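Local coordinates for aminopeptidase (Aneurinibacillus sp. AM-1, PDB 5IB9), which probably acts as a zinc-dependent metalloexopeptidase that removes residues one at a time from the amino ends of peptides, at residues V98-G103 with K111-K116; A118-G123 with K140-Y145. One frame throughout, in Å; residues are numbered along the deposited sequence.

Contact 1: V98-G103 with K111-K116; sequences VYVGLG and KDLNGK
Val98 and Lys116 sit opposite each other with their CA atoms 7.1 Å apart, and Val100 and Lys111 follow with a CA to CA distance of 7.5 Å, so the nearest CA partner falls back as segment 98-103 advances. These spacings are too wide for strand pairing, and no hydrogen bond joins the segments. After its last strand residues, 98-99, segment 98-103 enters a type II' beta turn from Val100 to Gly103. Residues 111-116 are irregular and finish in a type II turn, closed by Lys116 N on Leu113 O at 2.8 Å.

Side chains therefore make the contact. Leu113 supplies its CD2 methyl, which lies 3.8 Å from Val98 CB and equally far from Val100 CG1. Val100 meets the leucine tip to tip, whereas Val98 comes to it at a slant. Within the PA domain this packing spans the connection that leaves strand 91-99, passes through helix 105-109 and returns to the parallel neighbour strand 117-121. With CG1 of Val98 opposite the backbone N (chi1 -176°), CG2 is left for Lys116, whose CD it meets at 3.8 Å. The lysine's methylene chain does this touching, while its NZ forms a salt bridge with Glu96. Lys111, bent at chi2 (100°), runs alongside Val100 but points the other way, its CD 4.2 Å from Val100 CG1. Leu113 also packs on Gln137.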
ATOM      1  N   VAL A  98     -32.608   3.242 -16.821  1.00 18.68           N
ATOM      2  CA  VAL A  98     -32.537   4.696 -16.944  1.00 20.28           C
ATOM      3  C   VAL A  98     -31.216   5.036 -17.588  1.00 22.57           C
ATOM      4  O   VAL A  98     -30.133   4.680 -17.038  1.00 21.30           O
ATOM      5  CB  VAL A  98     -32.623   5.469 -15.564  1.00 20.69           C
ATOM      6  CG1 VAL A  98     -32.639   6.966 -15.797  1.00 22.81           C
ATOM      7  CG2 VAL A  98     -33.856   5.023 -14.797  1.00 25.74           C
ATOM      8  N   TYR A  99     -31.314   5.724 -18.717  1.00 22.06           N
ATOM      9  CA  TYR A  99     -30.119   6.218 -19.430  1.00 26.11           C
ATOM     10  C   TYR A  99     -29.537   7.430 -18.752  1.00 28.17           C
ATOM     11  O   TYR A  99     -30.220   8.447 -18.545  1.00 27.31           O
ATOM     12  CB  TYR A  99     -30.470   6.534 -20.877  1.00 26.74           C
ATOM     13  CG  TYR A  99     -29.389   7.205 -21.682  1.00 29.65           C
ATOM     14  CD1 TYR A  99     -28.148   6.565 -21.900  1.00 32.63           C
ATOM     15  CD2 TYR A  99     -29.585   8.481 -22.193  1.00 35.03           C
ATOM     16  CE1 TYR A  99     -27.133   7.170 -22.653  1.00 34.76           C
ATOM     17  CE2 TYR A  99     -28.595   9.106 -22.958  1.00 38.38           C
ATOM     18  CZ  TYR A  99     -27.372   8.437 -23.187  1.00 40.03           C
ATOM     19  OH  TYR A  99     -26.415   9.070 -23.937  1.00 44.18           O
ATOM     20  N   VAL A 100     -28.248   7.339 -18.389  1.00 29.70           N
ATOM     21  CA  VAL A 100     -27.616   8.477 -17.714  1.00 30.90           C
ATOM     22  C   VAL A 100     -26.359   8.942 -18.428  1.00 33.44           C
ATOM     23  O   VAL A 100     -25.412   9.383 -17.770  1.00 33.46           O
ATOM     24  CB  VAL A 100     -27.304   8.227 -16.232  1.00 30.88           C
ATOM     25  CG1 VAL A 100     -28.602   8.023 -15.423  1.00 28.80           C
ATOM     26  CG2 VAL A 100     -26.356   7.043 -16.092  1.00 28.09           C
ATOM     27  N   GLY A 101     -26.345   8.833 -19.756  1.00 34.28           N
ATOM     28  CA  GLY A 101     -25.254   9.456 -20.519  1.00 37.47           C
ATOM     29  C   GLY A 101     -23.955   8.740 -20.243  1.00 38.81           C
ATOM     30  O   GLY A 101     -23.924   7.519 -20.262  1.00 39.63           O
ATOM     31  N   LEU A 102     -22.873   9.501 -20.066  1.00 40.40           N
ATOM     32  CA  LEU A 102     -21.531   8.917 -19.760  1.00 42.30           C
ATOM     33  C   LEU A 102     -21.349   8.596 -18.265  1.00 43.16           C
ATOM     34  O   LEU A 102     -20.329   8.024 -17.868  1.00 43.25           O
ATOM     35  CB  LEU A 102     -20.386   9.845 -20.228  1.00 42.65           C
ATOM     36  CG  LEU A 102     -19.927  10.081 -21.668  1.00 43.77           C
ATOM     37  CD1 LEU A 102     -20.147   8.907 -22.658  1.00 44.44           C
ATOM     38  CD2 LEU A 102     -20.452  11.455 -22.204  1.00 47.07           C
ATOM     39  N   GLY A 103     -22.322   8.979 -17.439  1.00 43.91           N
ATOM     40  CA  GLY A 103     -22.296   8.664 -16.013  1.00 44.85           C
ATOM     41  C   GLY A 103     -21.418   9.537 -15.113  1.00 46.33           C
ATOM     42  O   GLY A 103     -21.099   9.123 -13.991  1.00 45.37           O
ATOM     43  N   LYS A 111     -31.183  12.793 -12.485  1.00 60.07           N
ATOM     44  CA  LYS A 111     -32.093  11.652 -12.674  1.00 58.40           C
ATOM     45  C   LYS A 111     -32.458  10.910 -11.392  1.00 56.88           C
ATOM     46  O   LYS A 111     -31.744  10.980 -10.370  1.00 57.20           O
ATOM     47  CB  LYS A 111     -31.543  10.667 -13.712  1.00 58.69           C
ATOM     48  CG  LYS A 111     -31.791  11.059 -15.156  1.00 60.28           C
ATOM     49  CD  LYS A 111     -30.547  11.687 -15.765  1.00 63.21           C
ATOM     50  CE  LYS A 111     -30.888  12.523 -16.996  1.00 64.86           C
ATOM     51  NZ  LYS A 111     -29.753  12.585 -17.965  1.00 65.85           N
ATOM     52  N   ASP A 112     -33.579  10.198 -11.453  1.00 54.27           N
ATOM     53  CA  ASP A 112     -33.992   9.337 -10.344  1.00 52.37           C
ATOM     54  C   ASP A 112     -33.576   7.869 -10.578  1.00 49.71           C
ATOM     55  O   ASP A 112     -34.161   7.160 -11.429  1.00 49.11           O
ATOM     56  CB  ASP A 112     -35.502   9.461 -10.080  1.00 52.90           C
ATOM     57  CG  ASP A 112     -35.998   8.504  -8.991  1.00 56.15           C
ATOM     58  OD1 ASP A 112     -37.183   8.095  -9.076  1.00 58.35           O
ATOM     59  OD2 ASP A 112     -35.217   8.167  -8.053  1.00 59.25           O
ATOM     60  N   LEU A 113     -32.564   7.432  -9.824  1.00 45.91           N
ATOM     61  CA  LEU A 113     -31.978   6.100  -9.986  1.00 42.10           C
ATOM     62  C   LEU A 113     -32.292   5.148  -8.870  1.00 39.91           C
ATOM     63  O   LEU A 113     -32.000   3.969  -8.987  1.00 37.45           O
ATOM     64  CB  LEU A 113     -30.454   6.194 -10.148  1.00 41.98           C
ATOM     65  CG  LEU A 113     -29.928   7.026 -11.310  1.00 40.87           C
ATOM     66  CD1 LEU A 113     -28.428   6.969 -11.378  1.00 42.00           C
ATOM     67  CD2 LEU A 113     -30.498   6.478 -12.579  1.00 43.00           C
ATOM     68  N   ASN A 114     -32.891   5.638  -7.779  1.00 38.48           N
ATOM     69  CA  ASN A 114     -33.016   4.796  -6.608  1.00 36.72           C
ATOM     70  C   ASN A 114     -33.816   3.528  -6.916  1.00 35.39           C
ATOM     71  O   ASN A 114     -34.981   3.590  -7.343  1.00 34.71           O
ATOM     72  CB  ASN A 114     -33.587   5.596  -5.408  1.00 38.37           C
ATOM     73  CG  ASN A 114     -33.891   4.703  -4.172  1.00 40.68           C
ATOM     74  OD1 ASN A 114     -33.018   3.988  -3.631  1.00 47.88           O
ATOM     75  ND2 ASN A 114     -35.155   4.742  -3.731  1.00 48.82           N
ATOM     76  N   GLY A 115     -33.181   2.363  -6.770  1.00 32.37           N
ATOM     77  CA  GLY A 115     -33.889   1.116  -7.025  1.00 31.56           C
ATOM     78  C   GLY A 115     -33.826   0.692  -8.490  1.00 30.32           C
ATOM     79  O   GLY A 115     -34.241  -0.411  -8.825  1.00 32.13           O
ATOM     80  N   LYS A 116     -33.204   1.515  -9.326  1.00 27.97           N
ATOM     81  CA  LYS A 116     -33.222   1.300 -10.769  1.00 26.72           C
ATOM     82  C   LYS A 116     -31.875   0.843 -11.345  1.00 25.92           C
ATOM     83  O   LYS A 116     -30.901   0.698 -10.602  1.00 23.67           O
ATOM     84  CB  LYS A 116     -33.677   2.603 -11.389  1.00 26.88           C
ATOM     85  CG  LYS A 116     -35.204   2.915 -11.018  1.00 27.29           C
ATOM     86  CD  LYS A 116     -35.621   4.299 -11.522  1.00 32.30           C
ATOM     87  CE  LYS A 116     -37.003   4.670 -10.961  1.00 36.78           C
ATOM     88  NZ  LYS A 116     -38.032   3.545 -11.092  1.00 37.98           N
TER

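Contact 2: A118-G123 with K140-Y145; sequences ALIQRG and KAVIIY
Tyr145 reaches from its own strand over the neighbouring one, onto Leu119, Ile120 and Gln121. From CB the ring is set by a chi1 of 64°, which puts CG between the backbone N and the carbonyl carbon and swings the phenol over segment 118-123. CD2 comes first, 3.2 Å from Ile120 O and 3.8 Å from Leu119 CG. CE2 then lies 3.6 Å from Gln121 CA, which stands over one ring face, 19° off the normal, in a CH-pi contact. Further out, CZ and OH both meet Gln121 CB, and CE1 is 3.7 Å from Gln121 OE1, with the amide turned 40° against the ring. Without the ring, as with an alanine here, Gln121 CA is likely to lose its aromatic cover and a gap to open beside Leu119.

The backbones beneath are paired in parallel register, Ala118 with Val142 through Gln121 with Tyr145. Five hydrogen bonds tie them, among them Tyr145 N to Ile120 O and Arg122 N to Tyr145 O, each 2.8 Å. On the face opposite the tyrosine, Ile120 CD1 packs 3.6 Å from Val142 CG1.

This pair belongs to the beta-alpha-beta unit of strand 117-121, helix 127-136 and strand 141-145 in the PA domain. That helix lies on Ala118, Ile120, Val142 and Ile144, helix 171-182 lies on Leu119 and Tyr145, and strands 91-99 and 165-169 flank the two strands.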
ATOM      1  N   ALA A 118     -28.843   1.600 -14.078  1.00 18.86           N
ATOM      2  CA  ALA A 118     -28.359   2.660 -14.938  1.00 18.93           C
ATOM      3  C   ALA A 118     -27.794   2.119 -16.239  1.00 21.40           C
ATOM      4  O   ALA A 118     -27.110   1.130 -16.209  1.00 20.10           O
ATOM      5  CB  ALA A 118     -27.302   3.460 -14.235  1.00 20.68           C
ATOM      6  N   LEU A 119     -28.127   2.749 -17.370  1.00 21.05           N
ATOM      7  CA  LEU A 119     -27.507   2.448 -18.654  1.00 23.03           C
ATOM      8  C   LEU A 119     -26.539   3.565 -18.924  1.00 25.68           C
ATOM      9  O   LEU A 119     -26.914   4.744 -18.903  1.00 24.25           O
ATOM     10  CB  LEU A 119     -28.570   2.471 -19.758  1.00 22.94           C
ATOM     11  CG  LEU A 119     -28.039   2.020 -21.140  1.00 23.25           C
ATOM     12  CD1 LEU A 119     -27.704   0.514 -21.282  1.00 24.49           C
ATOM     13  CD2 LEU A 119     -29.105   2.399 -22.203  1.00 22.81           C
ATOM     14  N   ILE A 120     -25.277   3.191 -19.189  1.00 26.28           N
ATOM     15  CA  ILE A 120     -24.234   4.182 -19.213  1.00 27.67           C
ATOM     16  C   ILE A 120     -23.359   3.819 -20.380  1.00 28.63           C
ATOM     17  O   ILE A 120     -23.073   2.613 -20.615  1.00 28.81           O
ATOM     18  CB  ILE A 120     -23.322   4.098 -17.955  1.00 27.91           C
ATOM     19  CG1 ILE A 120     -24.119   4.234 -16.652  1.00 28.14           C
ATOM     20  CG2 ILE A 120     -22.270   5.191 -18.048  1.00 28.96           C
ATOM     21  CD1 ILE A 120     -23.250   4.231 -15.336  1.00 30.98           C
ATOM     22  N   GLN A 121     -22.971   4.872 -21.097  1.00 31.14           N
ATOM     23  CA  GLN A 121     -22.198   4.765 -22.310  1.00 33.70           C
ATOM     24  C   GLN A 121     -20.724   4.833 -21.897  1.00 33.90           C
ATOM     25  O   GLN A 121     -20.341   5.697 -21.090  1.00 32.09           O
ATOM     26  CB  GLN A 121     -22.508   5.939 -23.238  1.00 34.28           C
ATOM     27  CG  GLN A 121     -21.449   6.167 -24.306  1.00 37.27           C
ATOM     28  CD  GLN A 121     -21.986   6.891 -25.541  1.00 38.50           C
ATOM     29  OE1 GLN A 121     -22.186   6.257 -26.602  1.00 41.81           O
ATOM     30  NE2 GLN A 121     -22.221   8.197 -25.409  1.00 37.34           N
ATOM     31  N   ARG A 122     -19.934   3.923 -22.462  1.00 37.19           N
ATOM     32  CA  ARG A 122     -18.459   3.937 -22.271  1.00 40.00           C
ATOM     33  C   ARG A 122     -17.896   5.266 -22.743  1.00 41.57           C
ATOM     34  O   ARG A 122     -18.298   5.777 -23.806  1.00 42.06           O
ATOM     35  CB  ARG A 122     -17.822   2.797 -23.072  1.00 40.61           C
ATOM     36  CG  ARG A 122     -16.257   2.739 -22.988  1.00 42.84           C
ATOM     37  CD  ARG A 122     -15.778   1.416 -23.527  1.00 47.19           C
ATOM     38  NE  ARG A 122     -14.319   1.363 -23.689  1.00 48.63           N
ATOM     39  CZ  ARG A 122     -13.670   0.351 -24.254  1.00 51.05           C
ATOM     40  NH1 ARG A 122     -12.349   0.413 -24.370  1.00 53.96           N
ATOM     41  NH2 ARG A 122     -14.321  -0.727 -24.693  1.00 51.62           N
ATOM     42  N   GLY A 123     -16.978   5.820 -21.957  1.00 42.72           N
ATOM     43  CA  GLY A 123     -16.175   6.946 -22.393  1.00 44.19           C
ATOM     44  C   GLY A 123     -15.824   7.924 -21.306  1.00 45.72           C
ATOM     45  O   GLY A 123     -16.498   7.998 -20.268  1.00 46.43           O
ATOM     46  N   LYS A 140     -29.205   0.059  -8.441  1.00 28.89           N
ATOM     47  CA  LYS A 140     -28.955  -1.306  -7.913  1.00 28.57           C
ATOM     48  C   LYS A 140     -28.084  -2.168  -8.838  1.00 26.71           C
ATOM     49  O   LYS A 140     -27.543  -3.231  -8.431  1.00 25.76           O
ATOM     50  CB  LYS A 140     -30.258  -2.048  -7.624  1.00 30.31           C
ATOM     51  CG  LYS A 140     -31.152  -1.471  -6.502  1.00 34.92           C
ATOM     52  CD  LYS A 140     -30.374  -0.766  -5.406  1.00 40.54           C
ATOM     53  CE  LYS A 140     -31.308  -0.121  -4.332  1.00 44.47           C
ATOM     54  NZ  LYS A 140     -30.673   1.018  -3.530  1.00 48.22           N
ATOM     55  N   ALA A 141     -27.934  -1.708 -10.075  1.00 25.10           N
ATOM     56  CA  ALA A 141     -27.011  -2.315 -11.013  1.00 23.02           C
ATOM     57  C   ALA A 141     -26.735  -1.333 -12.132  1.00 20.63           C
ATOM     58  O   ALA A 141     -27.451  -0.347 -12.307  1.00 19.55           O
ATOM     59  CB  ALA A 141     -27.579  -3.639 -11.561  1.00 23.98           C
ATOM     60  N   VAL A 142     -25.699  -1.604 -12.898  1.00 19.11           N
ATOM     61  CA  VAL A 142     -25.230  -0.711 -13.971  1.00 19.72           C
ATOM     62  C   VAL A 142     -24.967  -1.561 -15.195  1.00 19.87           C
ATOM     63  O   VAL A 142     -24.418  -2.660 -15.120  1.00 21.87           O
ATOM     64  CB  VAL A 142     -23.948   0.054 -13.579  1.00 20.05           C
ATOM     65  CG1 VAL A 142     -23.400   0.677 -14.714  1.00 22.78           C
ATOM     66  CG2 VAL A 142     -24.269   1.055 -12.452  1.00 20.36           C
ATOM     67  N   ILE A 143     -25.495  -1.107 -16.339  1.00 21.76           N
ATOM     68  CA  ILE A 143     -25.156  -1.709 -17.627  1.00 23.11           C
ATOM     69  C   ILE A 143     -24.362  -0.688 -18.420  1.00 25.13           C
ATOM     70  O   ILE A 143     -24.787   0.462 -18.662  1.00 24.05           O
ATOM     71  CB  ILE A 143     -26.398  -2.125 -18.425  1.00 22.61           C
ATOM     72  CG1 ILE A 143     -27.165  -3.226 -17.720  1.00 23.44           C
ATOM     73  CG2 ILE A 143     -26.016  -2.521 -19.884  1.00 23.27           C
ATOM     74  CD1 ILE A 143     -28.653  -3.319 -18.206  1.00 20.76           C
ATOM     75  N   ILE A 144     -23.108  -1.047 -18.768  1.00 26.06           N
ATOM     76  CA  ILE A 144     -22.280  -0.144 -19.495  1.00 27.33           C
ATOM     77  C   ILE A 144     -22.211  -0.651 -20.947  1.00 29.18           C
ATOM     78  O   ILE A 144     -22.088  -1.870 -21.202  1.00 31.46           O
ATOM     79  CB  ILE A 144     -20.844  -0.015 -18.859  1.00 27.08           C
ATOM     80  CG1 ILE A 144     -20.943   0.492 -17.420  1.00 29.43           C
ATOM     81  CG2 ILE A 144     -20.073   0.974 -19.701  1.00 25.45           C
ATOM     82  CD1 ILE A 144     -19.654   0.495 -16.691  1.00 29.29           C
ATOM     83  N   TYR A 145     -22.393   0.250 -21.902  1.00 31.72           N
ATOM     84  CA  TYR A 145     -22.345  -0.190 -23.292  1.00 33.02           C
ATOM     85  C   TYR A 145     -21.154   0.388 -24.069  1.00 34.22           C
ATOM     86  O   TYR A 145     -20.679   1.538 -23.825  1.00 33.67           O
ATOM     87  CB  TYR A 145     -23.667   0.045 -24.038  1.00 32.66           C
ATOM     88  CG  TYR A 145     -24.110   1.474 -24.228  1.00 34.09           C
ATOM     89  CD1 TYR A 145     -23.918   2.120 -25.443  1.00 33.85           C
ATOM     90  CD2 TYR A 145     -24.856   2.152 -23.234  1.00 35.80           C
ATOM     91  CE1 TYR A 145     -24.385   3.425 -25.660  1.00 35.18           C
ATOM     92  CE2 TYR A 145     -25.327   3.478 -23.424  1.00 32.12           C
ATOM     93  CZ  TYR A 145     -25.114   4.094 -24.664  1.00 36.87           C
ATOM     94  OH  TYR A 145     -25.537   5.398 -24.910  1.00 36.12           O
TER

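From the N terminus, strand 91-99 brings in residues 98-103, and contact 1 closes the short loop through helix 105-109 when the chain returns at 111-116. Contact 2 opens only afterwards, at 118-123, and closes around helix 127-136 at 140-145, so the two loops lie in series and neither nests in nor crosses the other. Their centres are 9 Å apart. Val98 O and Leu119 N, 2.8 Å apart, probably hydrogen-bond, as probably do Lys116 O and Lys140 N at the same distance. Tyr99 CE1 also packs 3.3 Å from Tyr145 OH. Strands 91-99, 117-121 and 141-145 of the PA domain are thereby tied side by side.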